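Local coordinates for protein N-acetyltransferase (Staphylococcus aureus subsp. aureus, PDB 4M85) that probably transfers an acetyl group from acetyl-coenzyme A to an amine of its acceptor substrate, as a member of the GNAT family, at residues P105-E108 with A109-E113; I130-K133 with L134-L138. All coordinates share one frame; numbering follows the deposited sequence.

Contact 1 of 2, residues P105-E108 with A109-E113; sequences PVKE and AKDDE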
loop_
_atom_site.group_PDB
_atom_site.type_symbol
_atom_site.label_atom_id
_atom_site.label_comp_id
_atom_site.label_asym_id
_atom_site.label_seq_id
_atom_site.Cartn_x
_atom_site.Cartn_y
_atom_site.Cartn_z
ATOM N N PRO A 105 -4.561 -11.280 -5.870
ATOM C CA PRO A 105 -4.392 -11.777 -7.252
ATOM C C PRO A 105 -4.795 -10.824 -8.370
ATOM O O PRO A 105 -4.226 -10.916 -9.465
ATOM C CB PRO A 105 -5.315 -13.004 -7.305
ATOM C CG PRO A 105 -6.302 -12.799 -6.188
ATOM C CD PRO A 105 -5.497 -12.134 -5.113
ATOM N N VAL A 106 -5.756 -9.932 -8.112
ATOM C CA VAL A 106 -6.262 -9.032 -9.136
ATOM C C VAL A 106 -5.195 -7.995 -9.503
ATOM O O VAL A 106 -4.481 -7.470 -8.624
ATOM C CB VAL A 106 -7.583 -8.356 -8.702
ATOM C CG1 VAL A 106 -8.134 -7.448 -9.812
ATOM C CG2 VAL A 106 -8.634 -9.410 -8.340
ATOM N N LYS A 107 -5.089 -7.733 -10.803
ATOM C CA LYS A 107 -4.218 -6.718 -11.361
ATOM C C LYS A 107 -4.918 -5.374 -11.157
ATOM O O LYS A 107 -5.904 -5.077 -11.831
ATOM C CB LYS A 107 -3.980 -6.986 -12.866
ATOM C CG LYS A 107 -2.808 -6.233 -13.488
ATOM C CD LYS A 107 -2.608 -6.642 -14.949
ATOM C CE LYS A 107 -1.405 -5.958 -15.593
ATOM N NZ LYS A 107 -1.721 -4.597 -16.104
ATOM N N GLU A 108 -4.409 -4.571 -10.224
ATOM C CA GLU A 108 -5.029 -3.287 -9.867
ATOM C C GLU A 108 -4.581 -2.131 -10.775
ATOM O O GLU A 108 -5.270 -1.133 -10.858
ATOM C CB GLU A 108 -4.754 -2.937 -8.377
ATOM C CG GLU A 108 -5.151 -4.015 -7.360
ATOM C CD GLU A 108 -4.875 -3.630 -5.903
ATOM O OE1 GLU A 108 -4.628 -2.434 -5.620
ATOM O OE2 GLU A 108 -4.890 -4.517 -5.020
ATOM N N ALA A 109 -3.443 -2.283 -11.457
ATOM C CA ALA A 109 -2.813 -1.196 -12.200
ATOM C C ALA A 109 -2.606 -1.520 -13.672
ATOM O O ALA A 109 -3.011 -2.567 -14.149
ATOM C CB ALA A 109 -1.494 -0.836 -11.557
ATOM N N LYS A 110 -1.968 -0.610 -14.392
ATOM C CA LYS A 110 -1.751 -0.786 -15.815
ATOM C C LYS A 110 -0.256 -0.738 -16.087
ATOM O O LYS A 110 0.511 -0.177 -15.301
ATOM C CB LYS A 110 -2.489 0.297 -16.594
ATOM C CG LYS A 110 -3.989 0.088 -16.665
ATOM C CD LYS A 110 -4.647 1.226 -17.416
ATOM C CE LYS A 110 -6.145 1.298 -17.151
ATOM N NZ LYS A 110 -6.730 2.572 -17.670
ATOM N N ASP A 111 0.156 -1.333 -17.197
ATOM C CA ASP A 111 1.565 -1.578 -17.444
ATOM C C ASP A 111 2.383 -0.320 -17.669
ATOM O O ASP A 111 3.596 -0.342 -17.454
ATOM C CB ASP A 111 1.730 -2.521 -18.638
ATOM C CG ASP A 111 1.029 -3.861 -18.434
ATOM O OD1 ASP A 111 0.935 -4.338 -17.286
ATOM O OD2 ASP A 111 0.564 -4.436 -19.428
ATOM N N ASP A 112 1.756 0.776 -18.086
ATOM C CA ASP A 112 2.504 2.036 -18.281
ATOM C C ASP A 112 2.484 2.962 -17.069
ATOM O O ASP A 112 2.793 4.157 -17.206
ATOM C CB ASP A 112 1.991 2.801 -19.514
ATOM C CG ASP A 112 0.552 3.283 -19.364
ATOM O OD1 ASP A 112 -0.260 2.605 -18.694
ATOM O OD2 ASP A 112 0.222 4.333 -19.960
ATOM N N GLU A 113 2.161 2.416 -15.894
ATOM C CA GLU A 113 1.996 3.204 -14.659
ATOM C C GLU A 113 2.963 2.815 -13.555
ATOM O O GLU A 113 3.314 1.652 -13.406
ATOM C CB GLU A 113 0.567 3.038 -14.085
ATOM C CG GLU A 113 -0.558 3.495 -15.001
ATOM C CD GLU A 113 -1.940 3.099 -14.551
ATOM O OE1 GLU A 113 -2.119 2.270 -13.616
ATOM O OE2 GLU A 113 -2.880 3.616 -15.179
HETATM O O HOH W 1 -5.692 -3.115 -13.982
#
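Lys107 and Asp111, four residues apart in the loop that leads into strand 114-121, meet in a salt bridge: Lys107 NZ lies 2.9 Å from Asp111 OD1. Their side chains cross at about a right angle, and the ammonium group comes from above the carboxylate plane, 53° out of it, while OD2 of Asp111 stays 4.0 Å from Lys107 NZ. The lysine reaches this point by a long straight run. With CG anti to the backbone N (chi1 -164°), its chain follows the direction of the loop and stays extended through CE; a bend at the last torsion, chi4 -84°, then turns the amine. Lys107 NZ thereby also donates to Ala109 O, at 3.1 Å and tilted out of the carbonyl plane. A water donates to both Ala109 O, at 2.7 Å, and Lys107 O, and Ala109 O thus accepts two bonds.

Just beyond, Lys110 to Glu113 form a type I turn, in which Glu113 N bonds Lys110 O. Glu113 folds back so that Lys110 N donates to its OE1 at 3.0 Å, coming from above the carboxylate plane. Glu108 turns the other way into the protein, where its OE1 bonds Tyr115 OH. One ammonium group thus serves two acceptors: the carboxylate would balance its charge, the carbonyl oxygen adds a second bond, and together they tie the turn to the loop just before it.

Contact 2 of 2, residues I130-K133 with L134-L138; sequences IATK and LLTSL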
loop_
_atom_site.group_PDB
_atom_site.type_symbol
_atom_site.label_atom_id
_atom_site.label_comp_id
_atom_site.label_asym_id
_atom_site.label_seq_id
_atom_site.Cartn_x
_atom_site.Cartn_y
_atom_site.Cartn_z
ATOM N N ILE A 130 -0.100 13.970 6.827
ATOM C CA ILE A 130 0.918 12.957 6.594
ATOM C C ILE A 130 0.751 12.277 5.239
ATOM O O ILE A 130 1.741 12.092 4.541
ATOM C CB ILE A 130 0.987 11.927 7.766
ATOM C CG1 ILE A 130 1.765 12.526 8.927
ATOM C CG2 ILE A 130 1.666 10.650 7.328
ATOM C CD1 ILE A 130 1.463 11.903 10.260
ATOM N N ALA A 131 -0.477 11.931 4.860
ATOM C CA ALA A 131 -0.740 11.282 3.561
ATOM C C ALA A 131 -0.426 12.200 2.376
ATOM O O ALA A 131 0.136 11.771 1.358
ATOM C CB ALA A 131 -2.189 10.815 3.484
ATOM N N THR A 132 -0.819 13.469 2.512
ATOM C CA THR A 132 -0.537 14.482 1.527
ATOM C C THR A 132 0.952 14.678 1.375
ATOM O O THR A 132 1.451 14.768 0.251
ATOM C CB THR A 132 -1.186 15.833 1.912
ATOM O OG1 THR A 132 -2.613 15.651 1.996
ATOM C CG2 THR A 132 -0.870 16.892 0.901
ATOM N N LYS A 133 1.655 14.754 2.497
ATOM C CA LYS A 133 3.100 14.942 2.479
ATOM C C LYS A 133 3.814 13.746 1.847
ATOM O O LYS A 133 4.799 13.908 1.113
ATOM C CB LYS A 133 3.635 15.162 3.895
ATOM C CG LYS A 133 3.311 16.533 4.502
ATOM C CD LYS A 133 3.894 16.632 5.916
ATOM C CE LYS A 133 3.115 17.569 6.828
ATOM N NZ LYS A 133 2.976 18.924 6.224
ATOM N N LEU A 134 3.352 12.543 2.158
ATOM C CA LEU A 134 3.988 11.340 1.609
ATOM C C LEU A 134 3.748 11.255 0.120
ATOM O O LEU A 134 4.648 10.938 -0.653
ATOM C CB LEU A 134 3.466 10.074 2.289
ATOM C CG LEU A 134 4.063 9.742 3.635
ATOM C CD1 LEU A 134 3.273 8.610 4.234
ATOM C CD2 LEU A 134 5.530 9.373 3.482
ATOM N N LEU A 135 2.534 11.566 -0.279
ATOM C CA LEU A 135 2.171 11.545 -1.689
ATOM C C LEU A 135 2.964 12.590 -2.501
ATOM O O LEU A 135 3.538 12.286 -3.548
ATOM C CB LEU A 135 0.669 11.765 -1.824
ATOM C CG LEU A 135 0.046 11.748 -3.225
ATOM C CD1 LEU A 135 0.472 10.473 -3.923
ATOM C CD2 LEU A 135 -1.470 11.844 -3.176
ATOM N N THR A 136 2.985 13.820 -2.010
ATOM C CA THR A 136 3.682 14.917 -2.677
ATOM C C THR A 136 5.168 14.581 -2.849
ATOM O O THR A 136 5.730 14.718 -3.918
ATOM C CB THR A 136 3.467 16.205 -1.887
ATOM O OG1 THR A 136 2.105 16.565 -1.986
ATOM C CG2 THR A 136 4.290 17.359 -2.416
ATOM N N SER A 137 5.781 14.081 -1.794
ATOM C CA SER A 137 7.187 13.768 -1.839
ATOM C C SER A 137 7.478 12.577 -2.781
ATOM O O SER A 137 8.502 12.572 -3.454
ATOM C CB SER A 137 7.709 13.519 -0.425
ATOM O OG SER A 137 8.867 12.752 -0.478
ATOM N N LEU A 138 6.577 11.588 -2.830
ATOM C CA LEU A 138 6.732 10.458 -3.733
ATOM C C LEU A 138 6.604 10.898 -5.193
ATOM O O LEU A 138 7.362 10.428 -6.051
ATOM C CB LEU A 138 5.689 9.370 -3.440
ATOM C CG LEU A 138 5.700 8.130 -4.344
ATOM C CD1 LEU A 138 7.027 7.406 -4.208
ATOM C CD2 LEU A 138 4.550 7.187 -4.008
#
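Ile130 and Leu134 stand one turn apart on helix 130-140, the crossover helix of a beta-alpha-beta unit whose strands, 114-121 and 147-152, lie side by side and parallel in the central sheet of the GNAT fold. In relatives this helix follows the loop that grips the pyrophosphate of acetyl-coenzyme A. The two side chains run next to each other in the same direction, and the branch that touches is CG2 of Ile130, 4.0 Å from CD1 of Leu134. In the isoleucine CG1 sits beside the backbone N (chi1 -79°), which carries its longer arm away from the leucine and offers the short methyl instead. Both residues face the sheet: Ile130 rests on Ala70 and Thr121, Leu134 on Ile73. Leu135, farther round the helix, also reaches the sheet at Ile116 and packs on Phe167 of a loop.

The more exposed flank carries a second pair with the same parallel bearing, Thr132 and Thr136. Here CG2 of Thr132 is 4.2 Å from OG1 of Thr136, a loose approach. The stronger link runs to the main chain. Thr136 keeps its hydroxyl beside its own backbone N (chi1 -68°), and OG1 thus turns back along the helix to donate to Thr132 O.

Regular i to i+4 bonds flank this point, including Leu134 N to Ile130 O. Thr132 O takes one such bond and the hydroxyl's as well: Thr136 N and Thr136 OG1, each 2.9 Å away, reach it from opposite faces of the carbonyl plane.

Read from the N terminus, the chain reaches contact 1 first, in the loop after helix 95-98, and contact 2 later, on helix 130-140. Each is a local closure within one continuous segment, and the two follow in series without nesting or crossing. Strand 114-121 connects them: contact 1 shapes the approach to its start, and the chain leaving its end passes into the helix of contact 2, whose apolar side lies against that strand and its neighbour 68-77. The centres are 22 Å apart, and the nearest atoms stay about 11 Å from each other, so the relation is through the shared sheet, not direct.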